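HpcH/HpaI aldolase (Desulfitobacterium hafniense, PDB 3QZ6) belongs to the HpcH/HpaI aldolase/citrate lyase family and folds as a TIM barrel, with eight parallel strands closed into a ring and helices packed around it. Local coordinates at residues R118-S123 with E135-R140; R83-G88 with R108-P113. One frame throughout, in Å; residues are numbered along the deposited sequence.

Contact 1 (R118-S123 with E135-R140); sequences RGVGGS and EWVQER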
loop_
_atom_site.group_PDB
_atom_site.type_symbol
_atom_site.label_atom_id
_atom_site.label_comp_id
_atom_site.label_asym_id
_atom_site.label_seq_id
_atom_site.Cartn_x
_atom_site.Cartn_y
_atom_site.Cartn_z
ATOM N N ARG A 118 4.241 25.476 -24.392
ATOM C CA ARG A 118 4.209 24.011 -24.395
ATOM C C ARG A 118 4.233 23.499 -25.840
ATOM O O ARG A 118 3.476 23.982 -26.685
ATOM C CB ARG A 118 2.942 23.496 -23.691
ATOM C CG ARG A 118 2.889 21.968 -23.571
ATOM C CD ARG A 118 1.567 21.465 -22.975
ATOM N NE ARG A 118 1.465 20.005 -23.089
ATOM C CZ ARG A 118 0.385 19.297 -22.775
ATOM N NH1 ARG A 118 -0.705 19.898 -22.301
ATOM N NH2 ARG A 118 0.395 17.982 -22.931
ATOM N N GLY A 119 5.085 22.518 -26.119
ATOM C CA GLY A 119 5.155 21.922 -27.444
ATOM C C GLY A 119 4.002 20.970 -27.695
ATOM O O GLY A 119 3.538 20.301 -26.779
ATOM N N VAL A 120 3.540 20.908 -28.938
ATOM C CA VAL A 120 2.388 20.089 -29.298
ATOM C C VAL A 120 2.857 18.742 -29.844
ATOM O O VAL A 120 3.413 18.667 -30.937
ATOM C CB VAL A 120 1.507 20.786 -30.366
ATOM C CG1 VAL A 120 0.246 19.978 -30.620
ATOM C CG2 VAL A 120 1.144 22.217 -29.933
ATOM N N GLY A 121 2.655 17.675 -29.081
ATOM C CA GLY A 121 3.056 16.352 -29.536
ATOM C C GLY A 121 1.847 15.562 -29.992
ATOM O O GLY A 121 0.793 16.135 -30.214
ATOM N N GLY A 122 1.984 14.245 -30.118
ATOM C CA GLY A 122 0.869 13.423 -30.558
ATOM C C GLY A 122 0.772 12.126 -29.766
ATOM O O GLY A 122 1.349 12.000 -28.679
ATOM N N SER A 123 0.047 11.159 -30.310
ATOM C CA SER A 123 -0.038 9.847 -29.686
ATOM C C SER A 123 -0.615 9.938 -28.265
ATOM O O SER A 123 -1.776 10.312 -28.104
ATOM C CB SER A 123 1.329 9.176 -29.728
ATOM O OG SER A 123 1.771 9.099 -31.088
ATOM N N GLU A 135 -9.019 23.588 -32.065
ATOM C CA GLU A 135 -9.937 23.632 -30.932
ATOM C C GLU A 135 -9.329 22.935 -29.722
ATOM O O GLU A 135 -9.452 23.397 -28.587
ATOM C CB GLU A 135 -11.246 22.927 -31.288
ATOM C CG GLU A 135 -12.433 23.843 -31.474
ATOM C CD GLU A 135 -12.325 24.688 -32.723
ATOM O OE1 GLU A 135 -12.667 25.890 -32.664
ATOM O OE2 GLU A 135 -11.902 24.145 -33.767
ATOM N N TRP A 136 -8.674 21.811 -29.972
ATOM C CA TRP A 136 -8.206 20.956 -28.885
ATOM C C TRP A 136 -7.174 21.640 -27.990
ATOM O O TRP A 136 -7.257 21.539 -26.777
ATOM C CB TRP A 136 -7.659 19.645 -29.442
ATOM C CG TRP A 136 -7.331 18.627 -28.386
ATOM C CD1 TRP A 136 -8.172 17.677 -27.863
ATOM C CD2 TRP A 136 -6.072 18.456 -27.725
ATOM N NE1 TRP A 136 -7.503 16.921 -26.924
ATOM C CE2 TRP A 136 -6.216 17.380 -26.821
ATOM C CE3 TRP A 136 -4.835 19.101 -27.818
ATOM C CZ2 TRP A 136 -5.174 16.945 -26.010
ATOM C CZ3 TRP A 136 -3.798 18.665 -27.010
ATOM C CH2 TRP A 136 -3.975 17.597 -26.117
ATOM N N VAL A 137 -6.212 22.350 -28.570
ATOM C CA VAL A 137 -5.214 23.023 -27.736
ATOM C C VAL A 137 -5.850 24.092 -26.840
ATOM O O VAL A 137 -5.418 24.288 -25.706
ATOM C CB VAL A 137 -4.043 23.625 -28.552
ATOM C CG1 VAL A 137 -3.190 22.510 -29.159
ATOM C CG2 VAL A 137 -4.560 24.588 -29.631
ATOM N N GLN A 138 -6.884 24.764 -27.339
ATOM C CA GLN A 138 -7.562 25.792 -26.552
ATOM C C GLN A 138 -8.310 25.174 -25.397
ATOM O O GLN A 138 -8.248 25.669 -24.269
ATOM C CB GLN A 138 -8.562 26.584 -27.399
ATOM C CG GLN A 138 -7.950 27.584 -28.334
ATOM C CD GLN A 138 -9.011 28.461 -28.990
ATOM O OE1 GLN A 138 -9.443 28.199 -30.115
ATOM N NE2 GLN A 138 -9.445 29.501 -28.278
ATOM N N GLU A 139 -9.044 24.103 -25.682
ATOM C CA GLU A 139 -9.778 23.404 -24.635
ATOM C C GLU A 139 -8.843 22.784 -23.599
ATOM O O GLU A 139 -9.109 22.850 -22.405
ATOM C CB GLU A 139 -10.695 22.336 -25.225
ATOM C CG GLU A 139 -11.752 22.909 -26.154
ATOM C CD GLU A 139 -12.784 21.879 -26.563
ATOM O OE1 GLU A 139 -12.882 20.836 -25.878
ATOM O OE2 GLU A 139 -13.496 22.114 -27.565
ATOM N N ARG A 140 -7.750 22.177 -24.046
ATOM C CA ARG A 140 -6.831 21.555 -23.096
ATOM C C ARG A 140 -6.203 22.609 -22.171
ATOM O O ARG A 140 -6.041 22.375 -20.973
ATOM C CB ARG A 140 -5.758 20.731 -23.819
ATOM C CG ARG A 140 -4.788 20.019 -22.879
ATOM C CD ARG A 140 -5.532 19.243 -21.789
ATOM N NE ARG A 140 -6.501 18.303 -22.349
ATOM C CZ ARG A 140 -6.259 17.022 -22.611
ATOM N NH1 ARG A 140 -5.062 16.493 -22.366
ATOM N NH2 ARG A 140 -7.223 16.266 -23.120
HETATM O O HOH W 1 -2.550 17.723 -21.619
#

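Contact 2 (R83-G88 with R108-P113); sequences RLLDIG and RLAKYP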
loop_
_atom_site.group_PDB
_atom_site.type_symbol
_atom_site.label_atom_id
_atom_site.label_comp_id
_atom_site.label_asym_id
_atom_site.label_seq_id
_atom_site.Cartn_x
_atom_site.Cartn_y
_atom_site.Cartn_z
ATOM N N ARG A 83 6.927 16.623 -20.316
ATOM C CA ARG A 83 6.744 15.174 -20.390
ATOM C C ARG A 83 5.550 14.706 -19.569
ATOM O O ARG A 83 4.781 13.854 -20.013
ATOM C CB ARG A 83 8.003 14.427 -19.939
ATOM C CG ARG A 83 9.257 14.748 -20.774
ATOM C CD ARG A 83 10.448 13.909 -20.288
ATOM N NE ARG A 83 10.313 12.511 -20.709
ATOM C CZ ARG A 83 11.211 11.562 -20.469
ATOM N NH1 ARG A 83 12.312 11.845 -19.767
ATOM N NH2 ARG A 83 11.001 10.325 -20.921
ATOM N N LEU A 84 5.407 15.234 -18.358
ATOM C CA LEU A 84 4.362 14.726 -17.483
ATOM C C LEU A 84 2.978 15.097 -17.995
ATOM O O LEU A 84 2.055 14.297 -17.885
ATOM C CB LEU A 84 4.564 15.181 -16.031
ATOM C CG LEU A 84 5.771 14.524 -15.336
ATOM C CD1 LEU A 84 6.062 15.200 -14.001
ATOM C CD2 LEU A 84 5.561 13.016 -15.159
ATOM N N LEU A 85 2.823 16.302 -18.546
ATOM C CA LEU A 85 1.534 16.678 -19.139
ATOM C C LEU A 85 1.259 15.830 -20.374
ATOM O O LEU A 85 0.119 15.420 -20.620
ATOM C CB LEU A 85 1.496 18.161 -19.517
ATOM C CG LEU A 85 1.472 19.158 -18.357
ATOM C CD1 LEU A 85 1.476 20.579 -18.892
ATOM C CD2 LEU A 85 0.252 18.948 -17.462
ATOM N N ASP A 86 2.295 15.585 -21.167
ATOM C CA ASP A 86 2.116 14.797 -22.383
ATOM C C ASP A 86 1.700 13.375 -22.012
ATOM O O ASP A 86 0.805 12.791 -22.624
ATOM C CB ASP A 86 3.401 14.778 -23.213
ATOM C CG ASP A 86 3.649 16.104 -23.932
ATOM O OD1 ASP A 86 2.702 16.905 -24.053
ATOM O OD2 ASP A 86 4.780 16.337 -24.389
ATOM N N ILE A 87 2.355 12.829 -20.997
ATOM C CA ILE A 87 2.037 11.475 -20.525
ATOM C C ILE A 87 0.597 11.393 -20.030
ATOM O O ILE A 87 -0.070 10.376 -20.210
ATOM C CB ILE A 87 3.031 11.026 -19.432
ATOM C CG1 ILE A 87 4.405 10.735 -20.057
ATOM C CG2 ILE A 87 2.526 9.792 -18.703
ATOM C CD1 ILE A 87 5.566 10.763 -19.008
ATOM N N GLY A 88 0.103 12.460 -19.403
ATOM C CA GLY A 88 -1.302 12.492 -19.028
ATOM C C GLY A 88 -1.641 12.912 -17.608
ATOM O O GLY A 88 -2.797 12.818 -17.189
ATOM N N ARG A 108 4.245 29.085 -18.358
ATOM C CA ARG A 108 4.843 29.130 -19.697
ATOM C C ARG A 108 5.107 27.721 -20.247
ATOM O O ARG A 108 4.905 27.451 -21.433
ATOM C CB ARG A 108 6.154 29.915 -19.688
ATOM C CG ARG A 108 6.758 30.128 -21.095
ATOM C CD ARG A 108 8.128 30.825 -21.046
ATOM N NE ARG A 108 9.162 29.999 -20.409
ATOM C CZ ARG A 108 9.848 29.034 -21.022
ATOM N NH1 ARG A 108 9.624 28.749 -22.299
ATOM N NH2 ARG A 108 10.768 28.348 -20.357
ATOM N N LEU A 109 5.569 26.822 -19.384
ATOM C CA LEU A 109 5.906 25.472 -19.821
ATOM C C LEU A 109 4.677 24.595 -19.991
ATOM O O LEU A 109 4.691 23.638 -20.765
ATOM C CB LEU A 109 6.859 24.824 -18.826
ATOM C CG LEU A 109 8.269 25.423 -18.754
ATOM C CD1 LEU A 109 9.013 24.864 -17.545
ATOM C CD2 LEU A 109 9.056 25.156 -20.041
ATOM N N ALA A 110 3.610 24.940 -19.279
ATOM C CA ALA A 110 2.446 24.063 -19.150
ATOM C C ALA A 110 1.333 24.358 -20.147
ATOM O O ALA A 110 0.473 23.510 -20.383
ATOM C CB ALA A 110 1.895 24.145 -17.735
ATOM N N LYS A 111 1.333 25.564 -20.707
ATOM C CA LYS A 111 0.240 25.994 -21.582
ATOM C C LYS A 111 0.684 26.075 -23.036
ATOM O O LYS A 111 1.780 26.550 -23.328
ATOM C CB LYS A 111 -0.282 27.378 -21.158
ATOM C CG LYS A 111 -0.942 27.421 -19.803
ATOM C CD LYS A 111 -2.245 26.651 -19.797
ATOM C CE LYS A 111 -2.752 26.434 -18.380
ATOM N NZ LYS A 111 -3.598 27.542 -17.904
ATOM N N TYR A 112 -0.177 25.623 -23.941
ATOM C CA TYR A 112 0.053 25.776 -25.371
ATOM C C TYR A 112 -0.066 27.242 -25.766
ATOM O O TYR A 112 -0.740 28.012 -25.086
ATOM C CB TYR A 112 -0.998 24.993 -26.161
ATOM C CG TYR A 112 -0.903 23.495 -26.013
ATOM C CD1 TYR A 112 0.263 22.818 -26.361
ATOM C CD2 TYR A 112 -1.983 22.752 -25.551
ATOM C CE1 TYR A 112 0.354 21.437 -26.242
ATOM C CE2 TYR A 112 -1.902 21.360 -25.431
ATOM C CZ TYR A 112 -0.732 20.717 -25.775
ATOM O OH TYR A 112 -0.643 19.342 -25.666
ATOM N N PRO A 113 0.562 27.636 -26.884
ATOM C CA PRO A 113 0.351 29.018 -27.337
ATOM C C PRO A 113 -1.147 29.316 -27.489
ATOM O O PRO A 113 -1.903 28.406 -27.824
ATOM C CB PRO A 113 1.040 29.039 -28.705
ATOM C CG PRO A 113 2.142 27.998 -28.568
ATOM C CD PRO A 113 1.503 26.900 -27.744
HETATM O O HOH W 2 1.747 18.280 -26.233
#

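Contact 1 (R118-S123 with E135-R140)
In the long excursion that the TIM barrel makes between helix 100-110 and strand 145-150, Arg118 and Val120 of the connecting loop meet Arg140 and Val137 on helix 133-141. Arg118 reaches across as a straight rod: with CG anti to the backbone N (chi1 -176°) and every later torsion also extended, its guanidinium is carried to the helix, where CG of Arg140 comes up obliquely to it, 4.1 Å from NH1 of Arg118. Arg140, by contrast, folds back at chi2 and chi3, and its own guanidinium turns aside: CZ2 of Trp136 lies over one face of the Arg140 group, 3.4 Å above its plane and off-centre. The two guanidinium planes stand 38° apart, and their NH1 atoms are kept 5.5 Å from each other. Water 1 bridges the two groups, accepting a 2.9 Å hydrogen bond from Arg118 NH1 and another of 2.9 Å from Arg140 NH1, in the plane of both. The positive charge of Arg118 is answered by Asp86, through NH2. Farther out, CG2 of Val120 faces CG1 of Val137 at 4.4 Å in a loose apolar touch. The Arg118 side chain also lies against Gln82 and Leu85 of helix 78-87 and against Tyr112, on which Val120 packs too, so this side chain passes between helix 78-87 and helix 133-141.

Contact 2 (R83-G88 with R108-P113)
Leu85 and Asp86, near the end of helix 78-87, face Ala110, the last residue of helix 100-110, and Tyr112, two residues on in the loop; one pair makes an apolar contact and the other a water-bridged one. Leu85 holds CG anti to the carbonyl carbon (chi1 -70°), and its chi2 of 178° stretches CD1 away from the helix backbone. That methyl alone does the touching. It presses on the last turn of the partner helix, 3.4 Å from the carbonyl O of Ala110, 3.6 Å from its CA and 3.8 Å from its CB, and so meets the main chain of Ala110 more closely than its methyl. The CA atoms of Leu85 and Ala110, 7.4 Å apart, are the nearest pair across the two segments.

The polar pair is more widely spaced: Asp86 OD1 and Tyr112 OH are 4.4 Å from each other and are bridged by water 2. Tyr112 OH donates a hydrogen bond to this water (2.7 Å), which donates in turn to Asp86 OD1 (2.7 Å). The CB bond of Tyr112 does not point at helix 78-87, but with CG beside the backbone N (chi1 -67°) the ring brings OH toward Asp86. The water lies at the edge of the tyrosine ring and in its plane. The carboxylate is gripped on both oxygens, since Arg118 also engages OD1 and Gln82, one turn earlier in the helix, hydrogen-bonds to OD2; together these should fix its rotation and probably favour the ionised form.

The two segments close successive helices of the barrel, with strand 91-94 between them in the chain. Leu85 also leans on Phe92 of that strand, and Ala110 on Val81 of helix 78-87, so the contact joins neighbouring helices against the barrel wall.

How the contacts relate
Arg118 ties the two contacts together, their centres being about 8 Å apart. Its NH2 forms a salt bridge of 2.8 Å with OD1 of Asp86, and its CZ packs 3.1 Å from Tyr112 OH, so the arginine that reaches helix 133-141 through one water also borders the other water bridge. Its backbone N probably hydrogen-bonds to Lys111 O, at 2.9 Å. Contact 2 is the deeper and joins two barrel helices; contact 1 adds the following loop and helix as an outer layer. Both lie by the C-terminal ends of helices 78-87 and 100-110, whereas TIM-barrel active sites lie at the C-terminal ends of the strands, at the opposite end of the barrel.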